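Local structure of ferredoxin (1H98) at residues A[2-10]-A[65-73]. The protein carries electrons in many different metabolic reactions by means of one [3Fe-4S] and one [4Fe-4S] cluster. Numbering follows the deposited sequence.
Sequences HVICEPCIG and KSYIEKNRK. Unlike the reference sequence in segment 2-10: Glu6 (reference Gln). With F3S (Fe3-s4 cluster), chain C; SF4 (iron/sulfur cluster), chain B.
One face of the Tyr67 ring lies against the backbone of Cys5 and Glu6: Glu6 N stands 3.5 Å above the ring plane over its centre, and the Cys5 carbonyl carbon sits nearer the rim. Ile9 CD1 meets the ring at its edge, close to the plane, and Trp64 packs edge-to-face with it. The His2 ring has SF4 S2 over one face, toward the rim. Glu6 turns its CG away from the backbone N (chi1 -172°) and runs out extended, which brings OE1 3.0 Å from Tyr67 OH. Asn71 grips the strand through both ends of its amide. Its ND2 donates to Ile4 O at 3.0 Å, nearly in the amide plane, while Ile4 N reaches Asn71 OD1 at 3.2 Å from above the carbonyl plane. ND2 also donates to Tyr67 O at 2.8 Å; Asn71 N reaches that oxygen from the opposite face of its plane. Strand 2-4, paired antiparallel with 54-56 in this ferredoxin fold, has its axis at 91° to that of helix 66-73. Ile4 CG2 lies 3.8 Å from F3S S3, and Cys8 SG binds an iron of that cluster. Replacing Asn71 by alanine would probably cost Ile4 N and Ile34 N their shared acceptor, OD1, and leave Ile4 O its bond from Gln31 but none from the helix. The Val3 and Ile68 side chains cross at about a right angle, Val3 CG2 4.1 Å from Ile68 CG1. Lys70 NZ passes Ile9 CD1 to Asp30 (salt bridge) and Gln31 (hydrogen bond).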
ATOM      1  N   HIS A   2      -0.638  -4.824  -4.758  1.00 14.93           N
ATOM      2  CA  HIS A   2       0.398  -4.529  -3.767  1.00 12.98           C
ATOM      3  C   HIS A   2      -0.355  -4.045  -2.527  1.00 12.56           C
ATOM      4  O   HIS A   2      -1.497  -3.592  -2.635  1.00 12.28           O
ATOM      5  CB  HIS A   2       1.382  -3.472  -4.275  1.00 12.23           C
ATOM      6  CG  HIS A   2       2.485  -4.036  -5.119  1.00 13.52           C
ATOM      7  ND1 HIS A   2       2.251  -4.860  -6.200  1.00 14.34           N
ATOM      8  CD2 HIS A   2       3.829  -3.899  -5.037  1.00 14.08           C
ATOM      9  CE1 HIS A   2       3.402  -5.209  -6.746  1.00 14.33           C
ATOM     10  NE2 HIS A   2       4.377  -4.638  -6.058  1.00 15.95           N
ATOM     11  N   VAL A   3       0.266  -4.150  -1.360  1.00 12.02           N
ATOM     12  CA  VAL A   3      -0.384  -3.784  -0.108  1.00 11.91           C
ATOM     13  C   VAL A   3       0.498  -2.901   0.769  1.00 12.01           C
ATOM     14  O   VAL A   3       1.689  -3.163   0.902  1.00 13.18           O
ATOM     15  CB  VAL A   3      -0.742  -5.080   0.690  1.00 11.28           C
ATOM     16  CG1 VAL A   3      -1.425  -4.743   2.008  1.00 13.14           C
ATOM     17  CG2 VAL A   3      -1.637  -6.003  -0.158  1.00 13.27           C
ATOM     18  N   ILE A   4      -0.079  -1.842   1.339  1.00 11.62           N
ATOM     19  CA  ILE A   4       0.674  -0.961   2.232  1.00 12.47           C
ATOM     20  C   ILE A   4       0.498  -1.518   3.643  1.00 13.20           C
ATOM     21  O   ILE A   4      -0.630  -1.640   4.147  1.00 12.93           O
ATOM     22  CB  ILE A   4       0.186   0.518   2.165  1.00 12.31           C
ATOM     23  CG1 ILE A   4       0.500   1.110   0.785  1.00 12.32           C
ATOM     24  CG2 ILE A   4       0.845   1.336   3.273  1.00 10.20           C
ATOM     25  CD1 ILE A   4       0.059   2.547   0.599  1.00  9.40           C
ATOM     26  N   CYS A   5       1.609  -1.883   4.265  1.00 12.09           N
ATOM     27  CA  CYS A   5       1.573  -2.468   5.593  1.00 12.87           C
ATOM     28  C   CYS A   5       1.867  -1.508   6.742  1.00 14.70           C
ATOM     29  O   CYS A   5       1.959  -0.290   6.555  1.00 15.36           O
ATOM     30  CB  CYS A   5       2.477  -3.706   5.633  1.00 12.97           C
ATOM     31  SG  CYS A   5       2.031  -4.955   4.380  1.00 15.07           S
ATOM     32  N   GLU A   6       2.055  -2.082   7.926  1.00 14.32           N
ATOM     33  CA  GLU A   6       2.299  -1.352   9.165  1.00 15.75           C
ATOM     34  C   GLU A   6       3.233  -0.136   9.220  1.00 14.78           C
ATOM     35  O   GLU A   6       2.864   0.891   9.788  1.00 15.54           O
ATOM     36  CB  GLU A   6       2.698  -2.345  10.252  1.00 18.07           C
ATOM     37  CG  GLU A   6       2.792  -1.743  11.633  1.00 24.90           C
ATOM     38  CD  GLU A   6       2.748  -2.800  12.710  1.00 32.23           C
ATOM     39  OE1 GLU A   6       1.696  -3.476  12.841  1.00 35.06           O
ATOM     40  OE2 GLU A   6       3.766  -2.950  13.420  1.00 36.24           O
ATOM     41  N   PRO A   7       4.437  -0.223   8.627  1.00 13.15           N
ATOM     42  CA  PRO A   7       5.376   0.909   8.664  1.00 14.50           C
ATOM     43  C   PRO A   7       4.853   2.289   8.230  1.00 14.69           C
ATOM     44  O   PRO A   7       5.402   3.317   8.636  1.00 14.71           O
ATOM     45  CB  PRO A   7       6.520   0.425   7.768  1.00 15.02           C
ATOM     46  CG  PRO A   7       6.491  -1.051   7.965  1.00 11.86           C
ATOM     47  CD  PRO A   7       5.021  -1.346   7.876  1.00 11.23           C
ATOM     48  N   CYS A   8       3.809   2.309   7.408  1.00 14.54           N
ATOM     49  CA  CYS A   8       3.232   3.563   6.918  1.00 15.25           C
ATOM     50  C   CYS A   8       2.567   4.359   8.035  1.00 15.20           C
ATOM     51  O   CYS A   8       2.555   5.591   8.000  1.00 15.95           O
ATOM     52  CB  CYS A   8       2.201   3.291   5.809  1.00 13.09           C
ATOM     53  SG  CYS A   8       1.522   4.777   4.995  1.00 12.80           S
ATOM     54  N   ILE A   9       2.023   3.651   9.021  1.00 14.41           N
ATOM     55  CA  ILE A   9       1.338   4.285  10.138  1.00 16.34           C
ATOM     56  C   ILE A   9       2.288   5.188  10.913  1.00 17.74           C
ATOM     57  O   ILE A   9       3.363   4.766  11.334  1.00 18.85           O
ATOM     58  CB  ILE A   9       0.723   3.229  11.080  1.00 16.11           C
ATOM     59  CG1 ILE A   9      -0.259   2.349  10.302  1.00 14.57           C
ATOM     60  CG2 ILE A   9       0.005   3.908  12.251  1.00 16.06           C
ATOM     61  CD1 ILE A   9      -0.855   1.224  11.124  1.00 14.91           C
ATOM     62  N   GLY A  10       1.887   6.439  11.088  1.00 19.24           N
ATOM     63  CA  GLY A  10       2.717   7.385  11.806  1.00 19.30           C
ATOM     64  C   GLY A  10       3.776   8.007  10.920  1.00 20.79           C
ATOM     65  O   GLY A  10       4.556   8.836  11.381  1.00 22.94           O
ATOM     66  N   LYS A  65      -0.179  -9.964   7.577  1.00 18.63           N
ATOM     67  CA  LYS A  65      -1.246 -10.442   6.690  1.00 20.04           C
ATOM     68  C   LYS A  65      -2.551  -9.676   6.852  1.00 17.33           C
ATOM     69  O   LYS A  65      -3.300  -9.512   5.890  1.00 18.16           O
ATOM     70  CB  LYS A  65      -1.508 -11.932   6.908  1.00 23.52           C
ATOM     71  CG  LYS A  65      -0.290 -12.815   6.665  1.00 33.19           C
ATOM     72  CD  LYS A  65      -0.073 -13.145   5.199  1.00 35.36           C
ATOM     73  CE  LYS A  65      -0.999 -14.271   4.770  1.00 38.25           C
ATOM     74  NZ  LYS A  65      -0.744 -14.759   3.384  1.00 40.85           N
ATOM     75  N   SER A  66      -2.816  -9.196   8.061  1.00 16.49           N
ATOM     76  CA  SER A  66      -4.039  -8.448   8.339  1.00 16.50           C
ATOM     77  C   SER A  66      -4.158  -7.166   7.508  1.00 16.10           C
ATOM     78  O   SER A  66      -5.262  -6.652   7.303  1.00 16.43           O
ATOM     79  CB  SER A  66      -4.126  -8.101   9.825  1.00 17.90           C
ATOM     80  OG  SER A  66      -3.094  -7.208  10.205  1.00 21.39           O
ATOM     81  N   TYR A  67      -3.028  -6.644   7.035  1.00 13.56           N
ATOM     82  CA  TYR A  67      -3.047  -5.427   6.238  1.00 13.14           C
ATOM     83  C   TYR A  67      -3.650  -5.612   4.851  1.00 14.17           C
ATOM     84  O   TYR A  67      -4.093  -4.644   4.228  1.00 14.84           O
ATOM     85  CB  TYR A  67      -1.659  -4.796   6.180  1.00 12.64           C
ATOM     86  CG  TYR A  67      -1.311  -4.118   7.484  1.00 12.67           C
ATOM     87  CD1 TYR A  67      -0.667  -4.817   8.504  1.00 14.41           C
ATOM     88  CD2 TYR A  67      -1.692  -2.795   7.728  1.00 12.37           C
ATOM     89  CE1 TYR A  67      -0.418  -4.220   9.735  1.00 14.85           C
ATOM     90  CE2 TYR A  67      -1.450  -2.191   8.957  1.00 12.55           C
ATOM     91  CZ  TYR A  67      -0.815  -2.909   9.954  1.00 14.70           C
ATOM     92  OH  TYR A  67      -0.591  -2.337  11.181  1.00 17.35           O
ATOM     93  N   ILE A  68      -3.725  -6.854   4.386  1.00 14.13           N
ATOM     94  CA  ILE A  68      -4.326  -7.125   3.085  1.00 14.04           C
ATOM     95  C   ILE A  68      -5.811  -6.739   3.175  1.00 15.50           C
ATOM     96  O   ILE A  68      -6.313  -5.943   2.365  1.00 14.35           O
ATOM     97  CB  ILE A  68      -4.191  -8.615   2.695  1.00 12.72           C
ATOM     98  CG1 ILE A  68      -2.716  -8.979   2.499  1.00 13.61           C
ATOM     99  CG2 ILE A  68      -5.000  -8.907   1.434  1.00 12.93           C
ATOM    100  CD1 ILE A  68      -2.449 -10.477   2.381  1.00 13.70           C
ATOM    101  N   GLU A  69      -6.496  -7.256   4.194  1.00 16.03           N
ATOM    102  CA  GLU A  69      -7.909  -6.953   4.382  1.00 17.32           C
ATOM    103  C   GLU A  69      -8.129  -5.490   4.761  1.00 16.44           C
ATOM    104  O   GLU A  69      -9.129  -4.892   4.365  1.00 16.67           O
ATOM    105  CB  GLU A  69      -8.540  -7.887   5.419  1.00 18.63           C
ATOM    106  CG  GLU A  69     -10.059  -7.719   5.585  1.00 22.84           C
ATOM    107  CD  GLU A  69     -10.853  -7.853   4.277  1.00 26.51           C
ATOM    108  OE1 GLU A  69     -10.414  -8.575   3.357  1.00 26.98           O
ATOM    109  OE2 GLU A  69     -11.939  -7.237   4.175  1.00 27.93           O
ATOM    110  N   LYS A  70      -7.194  -4.908   5.511  1.00 14.97           N
ATOM    111  CA  LYS A  70      -7.306  -3.501   5.896  1.00 14.35           C
ATOM    112  C   LYS A  70      -7.336  -2.607   4.655  1.00 14.41           C
ATOM    113  O   LYS A  70      -8.173  -1.714   4.551  1.00 15.32           O
ATOM    114  CB  LYS A  70      -6.152  -3.084   6.814  1.00 14.18           C
ATOM    115  CG  LYS A  70      -6.323  -1.679   7.367  1.00 15.03           C
ATOM    116  CD  LYS A  70      -5.185  -1.275   8.275  1.00 14.92           C
ATOM    117  CE  LYS A  70      -5.413   0.136   8.809  1.00 16.75           C
ATOM    118  NZ  LYS A  70      -4.302   0.608   9.677  1.00 16.69           N
ATOM    119  N   ASN A  71      -6.418  -2.849   3.719  1.00 13.93           N
ATOM    120  CA  ASN A  71      -6.367  -2.078   2.477  1.00 12.90           C
ATOM    121  C   ASN A  71      -7.680  -2.283   1.724  1.00 13.39           C
ATOM    122  O   ASN A  71      -8.228  -1.343   1.154  1.00 13.73           O
ATOM    123  CB  ASN A  71      -5.187  -2.520   1.607  1.00 11.98           C
ATOM    124  CG  ASN A  71      -3.874  -1.872   2.016  1.00 13.71           C
ATOM    125  OD1 ASN A  71      -3.232  -1.189   1.215  1.00 13.18           O
ATOM    126  ND2 ASN A  71      -3.452  -2.101   3.251  1.00 11.64           N
ATOM    127  N   ARG A  72      -8.185  -3.516   1.729  1.00 13.95           N
ATOM    128  CA  ARG A  72      -9.453  -3.821   1.065  1.00 15.06           C
ATOM    129  C   ARG A  72     -10.613  -3.048   1.696  1.00 14.91           C
ATOM    130  O   ARG A  72     -11.424  -2.455   0.986  1.00 18.39           O
ATOM    131  CB  ARG A  72      -9.751  -5.330   1.095  1.00 13.85           C
ATOM    132  CG  ARG A  72      -8.923  -6.154   0.109  1.00 15.89           C
ATOM    133  CD  ARG A  72      -9.204  -7.655   0.215  1.00 16.32           C
ATOM    134  NE  ARG A  72     -10.628  -7.951   0.060  1.00 16.89           N
ATOM    135  CZ  ARG A  72     -11.245  -8.114  -1.109  1.00 14.93           C
ATOM    136  NH1 ARG A  72     -10.569  -8.026  -2.245  1.00 14.68           N
ATOM    137  NH2 ARG A  72     -12.559  -8.309  -1.140  1.00 17.81           N
ATOM    138  N   LYS A  73     -10.689  -3.043   3.024  1.00 13.30           N
ATOM    139  CA  LYS A  73     -11.763  -2.336   3.717  1.00 17.35           C
ATOM    140  C   LYS A  73     -11.683  -0.838   3.483  1.00 19.36           C
ATOM    141  O   LYS A  73     -12.705  -0.178   3.315  1.00 20.23           O
ATOM    142  CB  LYS A  73     -11.748  -2.629   5.220  1.00 20.56           C
ATOM    143  CG  LYS A  73     -12.382  -3.965   5.618  1.00 24.37           C
ATOM    144  CD  LYS A  73     -12.276  -4.175   7.126  1.00 26.95           C
TER
HETATM  145 FE1  F3S C 108       3.599   5.679   0.775  1.00 15.57          FE
HETATM  146 FE3  F3S C 108       3.062   5.261   3.489  1.00 14.65          FE
HETATM  147 FE4  F3S C 108       5.558   4.698   2.429  1.00 16.02          FE
HETATM  148  S1  F3S C 108       2.380   7.040   2.195  1.00 20.88           S
HETATM  149  S2  F3S C 108       5.799   6.317   0.794  1.00 22.18           S
HETATM  150  S3  F3S C 108       3.557   3.630   1.874  1.00 20.81           S
HETATM  151  S4  F3S C 108       5.103   5.758   4.417  1.00 21.17           S
HETATM  152 FE1  SF4 B 107       0.053  -0.852  -7.813  1.00 16.83          FE
HETATM  153 FE2  SF4 B 107       0.593   1.843  -8.223  1.00 17.29          FE
HETATM  154 FE3  SF4 B 107       2.306   0.304  -6.691  1.00 16.15          FE
HETATM  155 FE4  SF4 B 107       2.158  -0.033  -9.427  1.00 23.94          FE
HETATM  156  S1  SF4 B 107       2.908   1.858  -8.307  1.00 22.27           S
HETATM  157  S2  SF4 B 107       2.190  -1.734  -7.773  1.00 22.42           S
HETATM  158  S3  SF4 B 107      -0.082   0.304  -9.823  1.00 22.33           S
HETATM  159  S4  SF4 B 107       0.077   0.820  -6.199  1.00 21.08           S